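Local coordinates for protein dTor_3x33L (Synthetic construct, PDB 4YY2) that is a computationally designed left-handed alpha/alpha toroid, built from three tandem helical repeats into a closed architecture, at residues G21-R24 and E25-K28. Residues are numbered along the deposited sequence; the frame is centred on the assembly and turned at random.
Sequences GTTR and EEVK
Thr23 and Glu26 each accept, with a side-chain oxygen, from the other's backbone N-H at the start of helix 24-36 and form a capping box. Thr23 is the N-cap. Thr23 OG1 accepts from Glu26 N at 3.0 Å. That hydroxyl lies between its own backbone N and carbonyl carbon, which brings it within bonding distance of the N-H of Glu26. The return bond runs from Thr23 N to Glu26 OE1, 3.1 Å long and almost straight at 177°. The carboxylate oxygen is met on its anti side, with the donor 27° out of the carboxylate plane. Glu26 reaches back because CG stands beside its backbone N (chi1 -80°) and the chain then runs extended. Glu26 CG lies 3.2 Å from Thr23 OG1. The two bonds pair a helix N-H and a loop N-H with side-chain oxygens. The carboxylate lies near the helix N-terminus, where the helix dipole would probably favour its negative charge. The Glu26 side chain also comes within about 3 Å of a bound sodium ion.

Regular helix bonds follow at once. Val27 N donates to Thr23 O at 3.1 Å, and Lys28 N donates to Arg24 O at 3.0 Å. Beside the box, Thr22 OG1 touches Val27 CG2 at 3.2 Å, the two side chains crossing at about a right angle.

The contact closes a short loop at the surface. Gly21, with positive phi, ends helix 8-20 in a Schellman motif, and Thr23 opens helix 24-36 two residues later. Val27 is buried and packs back on Leu13 and Ala17 of helix 8-20, joining the two helices.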
loop_
_atom_site.group_PDB
_atom_site.type_symbol
_atom_site.label_atom_id
_atom_site.label_comp_id
_atom_site.label_asym_id
_atom_site.label_seq_id
_atom_site.Cartn_x
_atom_site.Cartn_y
_atom_site.Cartn_z
ATOM N N GLY A 21 3.148 -3.664 -11.301
ATOM C CA GLY A 21 3.133 -4.487 -12.484
ATOM C C GLY A 21 3.378 -5.986 -12.216
ATOM O O GLY A 21 3.952 -6.719 -13.037
ATOM N N THR A 22 2.838 -6.460 -11.075
ATOM C CA THR A 22 2.990 -7.815 -10.637
ATOM C C THR A 22 1.579 -8.329 -10.343
ATOM O O THR A 22 0.612 -7.584 -10.338
ATOM C CB THR A 22 3.889 -7.821 -9.356
ATOM O OG1 THR A 22 3.334 -6.952 -8.389
ATOM C CG2 THR A 22 5.310 -7.401 -9.732
ATOM N N THR A 23 1.468 -9.621 -10.117
ATOM C CA THR A 23 0.160 -10.258 -9.824
ATOM C C THR A 23 -0.220 -10.071 -8.383
ATOM O O THR A 23 0.607 -9.869 -7.512
ATOM C CB THR A 23 0.112 -11.794 -10.132
ATOM O OG1 THR A 23 0.878 -12.487 -9.178
ATOM C CG2 THR A 23 0.631 -12.074 -11.567
ATOM N N ARG A 24 -1.519 -10.174 -8.122
ATOM C CA ARG A 24 -2.019 -10.106 -6.755
ATOM C C ARG A 24 -1.466 -11.215 -5.910
ATOM O O ARG A 24 -1.112 -10.979 -4.743
ATOM C CB ARG A 24 -3.534 -10.170 -6.785
ATOM C CG ARG A 24 -4.149 -9.021 -7.575
ATOM C CD ARG A 24 -5.533 -9.286 -8.107
ATOM N NE ARG A 24 -6.153 -8.038 -8.538
ATOM C CZ ARG A 24 -7.467 -7.935 -8.830
ATOM N NH1 ARG A 24 -8.268 -8.982 -8.676
ATOM N NH2 ARG A 24 -7.978 -6.772 -9.220
ATOM N N GLU A 25 -1.320 -12.410 -6.471
ATOM C CA GLU A 25 -0.741 -13.520 -5.667
ATOM C C GLU A 25 0.748 -13.347 -5.321
ATOM O O GLU A 25 1.177 -13.753 -4.261
ATOM C CB GLU A 25 -0.963 -14.928 -6.268
ATOM C CG GLU A 25 -2.363 -15.453 -6.097
ATOM C CD GLU A 25 -2.799 -15.568 -4.609
ATOM O OE1 GLU A 25 -2.093 -16.248 -3.799
ATOM O OE2 GLU A 25 -3.868 -14.990 -4.280
ATOM N N GLU A 26 1.527 -12.807 -6.269
ATOM C CA GLU A 26 2.934 -12.503 -6.049
ATOM C C GLU A 26 3.086 -11.525 -4.886
ATOM O O GLU A 26 3.879 -11.706 -3.948
ATOM C CB GLU A 26 3.553 -11.940 -7.355
ATOM C CG GLU A 26 3.899 -13.033 -8.318
ATOM C CD GLU A 26 4.277 -12.544 -9.706
ATOM O OE1 GLU A 26 3.934 -11.421 -10.110
ATOM O OE2 GLU A 26 4.912 -13.317 -10.397
ATOM N N VAL A 27 2.236 -10.481 -4.906
ATOM C CA VAL A 27 2.346 -9.474 -3.864
ATOM C C VAL A 27 1.912 -10.100 -2.508
ATOM O O VAL A 27 2.575 -9.887 -1.484
ATOM C CB VAL A 27 1.496 -8.263 -4.241
ATOM C CG1 VAL A 27 1.378 -7.282 -3.072
ATOM C CG2 VAL A 27 2.161 -7.618 -5.438
ATOM N N LYS A 28 0.845 -10.864 -2.535
ATOM C CA LYS A 28 0.331 -11.534 -1.347
ATOM C C LYS A 28 1.391 -12.405 -0.773
ATOM O O LYS A 28 1.570 -12.455 0.441
ATOM C CB LYS A 28 -0.851 -12.447 -1.722
ATOM C CG LYS A 28 -1.481 -13.196 -0.552
ATOM C CD LYS A 28 -2.688 -14.069 -0.915
ATOM C CE LYS A 28 -3.316 -14.640 0.356
ATOM N NZ LYS A 28 -4.585 -15.352 0.094
#